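Local coordinates for C-X-C motif chemokine 13 (Homo sapiens, PDB 7JNY), which attracts B lymphocytes as a secreted chemokine by binding the receptor CXCR5, and also binds heparin, at residues A[1-6]-A[30-35]; A[11-16]-A[43-48]. One frame throughout, in Å; residues are numbered along the deposited sequence.

Contact 1. Residues A[1-6]-A[30-35]; sequences MVLEVY and IQILPR
Glu4 meets Gln31 through its carboxylate: Gln31 NE2 donates to Glu4 OE1 over 2.9 Å, reaching the syn side of that oxygen from somewhat out of the carboxylate plane, while the oxygen lies close to the amide plane of Gln31. The same OE1 takes a second bond from Tyr6 OH at 2.5 Å, which arrives from above the carboxylate plane on the face opposite to the amide. Two donors thus grip one oxygen, and OE2 forms a salt bridge with Arg29. Both Glu4 and Gln31 carry CG anti to the carbonyl carbon (chi1 -68° and -62°), which lets their extended chains run side by side in the same direction. With an alanine in place of this glutamate, the Gln31 amide and the Tyr6 hydroxyl would probably lose their common acceptor and Arg29 its opposite charge.

Beneath these side chains the backbones pair in parallel register. Ile30 N donates to Val2 O, Glu4 N to Ile30 O at 2.7 Å, Ile32 N to Glu4 O, and Tyr6 N to Ile32 O, the strands lying 16° from parallel. Beyond the last of these bonds, a water bridges Tyr6 O and Pro34 O.

The apolar packing follows the other face. Leu3 CD1 rests 3.8 Å from Ile32 CD1, Val5 CG1 touches Pro34 CD, and Met1, extended as far as its sulfur, brings SD to 4.0 Å from Ile30 CD1. On the Glu4 side, Tyr6 CB packs on Leu33 CD2 at 3.8 Å. Ile30 and Ile32 also touch helix 61-72 through Met66 and Met67. The N-terminal residues here add a parallel edge strand to the antiparallel three-stranded sheet, packed against a C-terminal helix, that defines the chemokine fold.

Contact 2. Residues A[11-16]-A[43-48]; sequences RCRCVQ and EIIVWK
Two backbone amides of the loop 11-16 converge on the Glu43 carboxylate, and these hydrogen bonds form the polar part of the contact. Arg13 N donates to Glu43 OE1 at 2.7 Å, nearly straight at 170° and directed at the syn lone pair. Cys14 N bonds Glu43 OE2 at 2.8 Å; it also comes from the syn side but stands 32° out of the carboxylate plane, and the bond is more bent. Successive N-H groups thus supply a donor to each oxygen, which should fix the rotation of the carboxylate. Glu43 holds CG anti to its carbonyl carbon, and the extended chain beyond carries the acid across to the loop.

Close van der Waals contacts frame the same carboxylate. Cys14 CB lies 3.1 Å from Glu43 OE2, while Cys12 CB approaches that oxygen at 3.5 Å. The Arg13 guanidinium does not join in: its plane is turned 83° from the carboxylate, and Arg13 NE stays 5.5 Å from Glu43 OE1. The extended arginine instead lies in a cation-pi contact with Tyr6.

Apolar packing continues along the strand at Ile45. Its CG1 faces Cys14 SG at 3.9 Å, and its CD1 meets Arg13 CD at 3.8 Å, the two side chains crossing at about a right angle.

Covalent links complete the setting. Cys12 and Cys14 are the two cysteines of the CXC motif; disulfides join Cys12 to Cys39 and Cys14 to Cys55. The acid of Glu43 is buried but has backbone donors for both oxygens, which would be expected to favour its ionised form. Arg13, the middle residue of the motif, is thus held by its main chain, with its guanidinium not in contact with the carboxylate that binds its amide.

Overall arrangement
Contacts 1 and 2 have centres 10 Å apart and are joined through neighbouring antiparallel strands of one sheet, 27-33 and 43-48. Their backbones meet at Gln31 N and Ile45 O, 2.8 Å apart, and at Leu33 N and Glu43 O, 2.9 Å apart, both probable hydrogen bonds. Arg13 spans the two from the loop: its NE packs 3.5 Å from Leu33 CD2, and its NH1 lies 3.5 Å from Gln31 OE1. Gln31 OE1 is also hydrogen-bonded to Trp47 NE1. The segments alternate along the chain, so the N-terminal region contributes first an edge strand to the sheet and then the disulfide-linked CXC loop beside strand 43-48.

Contact 1. Residues A[1-6]-A[30-35]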
loop_
_atom_site.group_PDB
_atom_site.type_symbol
_atom_site.label_atom_id
_atom_site.label_comp_id
_atom_site.label_asym_id
_atom_site.label_seq_id
_atom_site.Cartn_x
_atom_site.Cartn_y
_atom_site.Cartn_z
ATOM N N MET A 1 0.741 -11.611 -5.544
ATOM C CA MET A 1 0.362 -10.271 -5.023
ATOM C C MET A 1 0.332 -9.212 -6.111
ATOM O O MET A 1 1.144 -9.227 -7.044
ATOM C CB MET A 1 1.336 -9.794 -3.971
ATOM C CG MET A 1 0.814 -8.606 -3.182
ATOM S SD MET A 1 2.093 -8.170 -2.025
ATOM C CE MET A 1 3.437 -7.817 -3.174
ATOM N N VAL A 2 -0.585 -8.258 -5.952
ATOM C CA VAL A 2 -0.810 -7.212 -6.936
ATOM C C VAL A 2 -0.632 -5.878 -6.237
ATOM O O VAL A 2 -1.228 -5.653 -5.183
ATOM C CB VAL A 2 -2.210 -7.314 -7.573
ATOM C CG1 VAL A 2 -2.375 -6.243 -8.615
ATOM C CG2 VAL A 2 -2.415 -8.701 -8.177
ATOM N N LEU A 3 0.197 -5.019 -6.817
ATOM C CA LEU A 3 0.316 -3.622 -6.422
ATOM C C LEU A 3 -0.497 -2.791 -7.415
ATOM O O LEU A 3 -0.332 -2.923 -8.637
ATOM C CB LEU A 3 1.769 -3.184 -6.440
ATOM C CG LEU A 3 2.107 -1.705 -6.334
ATOM C CD1 LEU A 3 1.603 -1.266 -4.982
ATOM C CD2 LEU A 3 3.597 -1.511 -6.500
ATOM N N GLU A 4 -1.383 -1.950 -6.910
ATOM C CA GLU A 4 -2.157 -1.043 -7.758
ATOM C C GLU A 4 -1.831 0.394 -7.368
ATOM O O GLU A 4 -1.906 0.737 -6.180
ATOM C CB GLU A 4 -3.655 -1.298 -7.568
ATOM C CG GLU A 4 -4.143 -2.640 -8.084
ATOM C CD GLU A 4 -5.584 -2.944 -7.666
ATOM O OE1 GLU A 4 -6.266 -2.048 -7.131
ATOM O OE2 GLU A 4 -6.008 -4.116 -7.814
ATOM N N VAL A 5 -1.481 1.235 -8.348
ATOM C CA VAL A 5 -1.271 2.661 -8.091
ATOM C C VAL A 5 -2.327 3.435 -8.868
ATOM O O VAL A 5 -2.407 3.318 -10.097
ATOM C CB VAL A 5 0.146 3.119 -8.475
ATOM C CG1 VAL A 5 0.357 4.553 -8.009
ATOM C CG2 VAL A 5 1.182 2.217 -7.868
ATOM N N TYR A 6 -3.108 4.241 -8.153
ATOM C CA TYR A 6 -4.235 4.978 -8.707
ATOM C C TYR A 6 -3.795 6.423 -8.918
ATOM O O TYR A 6 -3.605 7.158 -7.957
ATOM C CB TYR A 6 -5.438 4.861 -7.763
ATOM C CG TYR A 6 -6.083 3.517 -7.867
ATOM C CD1 TYR A 6 -5.617 2.446 -7.091
ATOM C CD2 TYR A 6 -7.127 3.271 -8.765
ATOM C CE1 TYR A 6 -6.161 1.175 -7.219
ATOM C CE2 TYR A 6 -7.683 1.990 -8.886
ATOM C CZ TYR A 6 -7.190 0.948 -8.098
ATOM O OH TYR A 6 -7.728 -0.319 -8.199
ATOM N N ILE A 30 -2.115 -4.520 -2.698
ATOM C CA ILE A 30 -1.824 -3.233 -2.067
ATOM C C ILE A 30 -2.203 -2.126 -3.042
ATOM O O ILE A 30 -1.780 -2.149 -4.200
ATOM C CB ILE A 30 -0.348 -3.102 -1.686
ATOM C CG1 ILE A 30 0.031 -4.109 -0.604
ATOM C CG2 ILE A 30 -0.050 -1.699 -1.223
ATOM C CD1 ILE A 30 1.504 -4.426 -0.622
ATOM N N GLN A 31 -2.965 -1.140 -2.573
ATOM C CA GLN A 31 -3.421 -0.052 -3.425
ATOM C C GLN A 31 -2.784 1.229 -2.931
ATOM O O GLN A 31 -2.919 1.579 -1.750
ATOM C CB GLN A 31 -4.934 0.092 -3.377
ATOM C CG GLN A 31 -5.670 -1.124 -3.879
ATOM C CD GLN A 31 -7.151 -0.926 -3.807
ATOM O OE1 GLN A 31 -7.660 -0.403 -2.818
ATOM N NE2 GLN A 31 -7.865 -1.374 -4.828
ATOM N N ILE A 32 -2.091 1.925 -3.812
ATOM C CA ILE A 32 -1.436 3.177 -3.453
ATOM C C ILE A 32 -2.157 4.291 -4.180
ATOM O O ILE A 32 -2.301 4.246 -5.413
ATOM C CB ILE A 32 0.052 3.165 -3.806
ATOM C CG1 ILE A 32 0.734 2.046 -3.018
ATOM C CG2 ILE A 32 0.712 4.466 -3.441
ATOM C CD1 ILE A 32 2.187 2.042 -3.205
ATOM N N LEU A 33 -2.600 5.292 -3.418
ATOM C CA LEU A 33 -3.209 6.488 -3.990
ATOM C C LEU A 33 -2.346 7.682 -3.639
ATOM O O LEU A 33 -2.462 8.222 -2.521
ATOM C CB LEU A 33 -4.626 6.646 -3.458
ATOM C CG LEU A 33 -5.498 5.437 -3.792
ATOM C CD1 LEU A 33 -5.664 4.621 -2.546
ATOM C CD2 LEU A 33 -6.842 5.879 -4.342
ATOM N N PRO A 34 -1.450 8.100 -4.530
ATOM C CA PRO A 34 -0.676 9.304 -4.273
ATOM C C PRO A 34 -1.599 10.477 -4.006
ATOM O O PRO A 34 -2.720 10.549 -4.501
ATOM C CB PRO A 34 0.142 9.502 -5.546
ATOM C CG PRO A 34 -0.438 8.610 -6.552
ATOM C CD PRO A 34 -1.226 7.550 -5.872
ATOM N N ARG A 35 -1.144 11.390 -3.187
ATOM C CA ARG A 35 -1.954 12.509 -2.874
ATOM C C ARG A 35 -2.053 13.389 -4.055
ATOM O O ARG A 35 -1.240 13.434 -4.965
ATOM C CB ARG A 35 -1.397 13.282 -1.725
ATOM C CG ARG A 35 -0.061 13.844 -1.933
ATOM C CD ARG A 35 0.158 15.009 -0.990
ATOM N NE ARG A 35 1.545 15.190 -0.656
ATOM C CZ ARG A 35 2.242 16.263 -0.982
ATOM N NH1 ARG A 35 1.678 17.253 -1.653
ATOM N NH2 ARG A 35 3.511 16.341 -0.656
HETATM O O HOH W 1 -4.422 9.053 -6.143
#

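Contact 2. Residues A[11-16]-A[43-48]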
loop_
_atom_site.group_PDB
_atom_site.type_symbol
_atom_site.label_atom_id
_atom_site.label_comp_id
_atom_site.label_asym_id
_atom_site.label_seq_id
_atom_site.Cartn_x
_atom_site.Cartn_y
_atom_site.Cartn_z
ATOM N N ARG A 11 -11.461 12.118 -3.766
ATOM C CA ARG A 11 -11.460 12.365 -2.338
ATOM C C ARG A 11 -10.829 11.183 -1.592
ATOM O O ARG A 11 -10.749 10.060 -2.109
ATOM C CB ARG A 11 -12.904 12.594 -1.873
ATOM C CG ARG A 11 -13.569 13.842 -2.516
ATOM C CD ARG A 11 -15.051 14.015 -2.134
ATOM N NE ARG A 11 -15.603 15.274 -2.634
ATOM C CZ ARG A 11 -15.395 16.467 -2.092
ATOM N NH1 ARG A 11 -14.712 16.607 -0.971
ATOM N NH2 ARG A 11 -15.881 17.546 -2.696
ATOM N N CYS A 12 -10.350 11.471 -0.376
ATOM C CA CYS A 12 -9.709 10.462 0.446
ATOM C C CYS A 12 -10.646 9.276 0.683
ATOM O O CYS A 12 -11.849 9.441 0.836
ATOM C CB CYS A 12 -9.280 11.038 1.795
ATOM S SG CYS A 12 -8.139 12.404 1.731
ATOM N N ARG A 13 -10.073 8.058 0.724
ATOM C CA ARG A 13 -10.870 6.879 1.043
ATOM C C ARG A 13 -10.763 6.459 2.502
ATOM O O ARG A 13 -11.643 5.745 2.992
ATOM C CB ARG A 13 -10.450 5.670 0.181
ATOM C CG ARG A 13 -10.375 5.877 -1.314
ATOM C CD ARG A 13 -10.152 4.515 -2.016
ATOM N NE ARG A 13 -10.014 4.658 -3.462
ATOM C CZ ARG A 13 -9.699 3.671 -4.293
ATOM N NH1 ARG A 13 -9.524 2.423 -3.864
ATOM N NH2 ARG A 13 -9.548 3.940 -5.587
ATOM N N CYS A 14 -9.703 6.857 3.190
ATOM C CA CYS A 14 -9.417 6.392 4.543
ATOM C C CYS A 14 -9.755 7.453 5.578
ATOM O O CYS A 14 -9.474 8.630 5.389
ATOM C CB CYS A 14 -7.953 6.005 4.671
ATOM S SG CYS A 14 -7.444 4.747 3.501
ATOM N N VAL A 15 -10.335 7.014 6.682
ATOM C CA VAL A 15 -10.642 7.877 7.815
ATOM C C VAL A 15 -9.730 7.606 8.994
ATOM O O VAL A 15 -9.829 8.292 10.016
ATOM C CB VAL A 15 -12.120 7.739 8.222
ATOM C CG1 VAL A 15 -12.348 6.394 8.888
ATOM C CG2 VAL A 15 -12.505 8.869 9.119
ATOM N N GLN A 16 -8.850 6.625 8.882
ATOM C CA GLN A 16 -7.883 6.314 9.908
ATOM C C GLN A 16 -6.759 5.581 9.202
ATOM O O GLN A 16 -6.910 5.135 8.066
ATOM C CB GLN A 16 -8.520 5.493 11.044
ATOM C CG GLN A 16 -9.579 4.507 10.569
ATOM C CD GLN A 16 -9.796 3.286 11.474
ATOM O OE1 GLN A 16 -9.052 3.032 12.431
ATOM N NE2 GLN A 16 -10.835 2.526 11.161
ATOM N N GLU A 43 -2.474 7.632 0.421
ATOM C CA GLU A 43 -3.174 6.551 1.100
ATOM C C GLU A 43 -2.610 5.225 0.596
ATOM O O GLU A 43 -2.164 5.120 -0.546
ATOM C CB GLU A 43 -4.676 6.622 0.880
ATOM C CG GLU A 43 -5.282 7.916 1.461
ATOM C CD GLU A 43 -6.804 7.897 1.478
ATOM O OE1 GLU A 43 -7.399 7.586 0.427
ATOM O OE2 GLU A 43 -7.376 8.195 2.515
ATOM N N ILE A 44 -2.571 4.234 1.479
ATOM C CA ILE A 44 -2.083 2.892 1.137
ATOM C C ILE A 44 -3.084 1.927 1.737
ATOM O O ILE A 44 -3.257 1.892 2.963
ATOM C CB ILE A 44 -0.671 2.602 1.658
ATOM C CG1 ILE A 44 0.356 3.604 1.101
ATOM C CG2 ILE A 44 -0.290 1.149 1.296
ATOM C CD1 ILE A 44 1.832 3.275 1.403
ATOM N N ILE A 45 -3.772 1.169 0.891
ATOM C CA ILE A 45 -4.822 0.262 1.344
ATOM C C ILE A 45 -4.365 -1.174 1.094
ATOM O O ILE A 45 -4.026 -1.538 -0.038
ATOM C CB ILE A 45 -6.146 0.547 0.638
ATOM C CG1 ILE A 45 -6.523 2.030 0.874
ATOM C CG2 ILE A 45 -7.208 -0.383 1.152
ATOM C CD1 ILE A 45 -7.720 2.479 0.098
ATOM N N VAL A 46 -4.355 -1.982 2.136
ATOM C CA VAL A 46 -3.873 -3.369 2.061
ATOM C C VAL A 46 -5.057 -4.320 2.120
ATOM O O VAL A 46 -5.844 -4.303 3.083
ATOM C CB VAL A 46 -2.877 -3.678 3.186
ATOM C CG1 VAL A 46 -2.469 -5.164 3.131
ATOM C CG2 VAL A 46 -1.666 -2.772 3.081
ATOM N N TRP A 47 -5.178 -5.164 1.094
ATOM C CA TRP A 47 -6.239 -6.167 1.033
ATOM C C TRP A 47 -5.681 -7.478 1.531
ATOM O O TRP A 47 -4.840 -8.089 0.862
ATOM C CB TRP A 47 -6.773 -6.325 -0.383
ATOM C CG TRP A 47 -7.431 -5.111 -0.823
ATOM C CD1 TRP A 47 -6.871 -3.874 -0.935
ATOM C CD2 TRP A 47 -8.804 -4.970 -1.148
ATOM N NE1 TRP A 47 -7.813 -2.971 -1.357
ATOM C CE2 TRP A 47 -9.012 -3.620 -1.488
ATOM C CE3 TRP A 47 -9.884 -5.860 -1.202
ATOM C CZ2 TRP A 47 -10.258 -3.135 -1.878
ATOM C CZ3 TRP A 47 -11.119 -5.379 -1.590
ATOM C CH2 TRP A 47 -11.296 -4.027 -1.922
ATOM N N LYS A 48 -6.165 -7.915 2.685
ATOM C CA LYS A 48 -5.616 -9.092 3.337
ATOM C C LYS A 48 -6.347 -10.358 2.919
ATOM O O LYS A 48 -7.487 -10.330 2.448
ATOM C CB LYS A 48 -5.648 -8.940 4.861
ATOM C CG LYS A 48 -4.596 -7.948 5.347
ATOM C CD LYS A 48 -4.747 -7.518 6.804
ATOM C CE LYS A 48 -4.779 -8.668 7.802
ATOM N NZ LYS A 48 -4.982 -8.138 9.185
#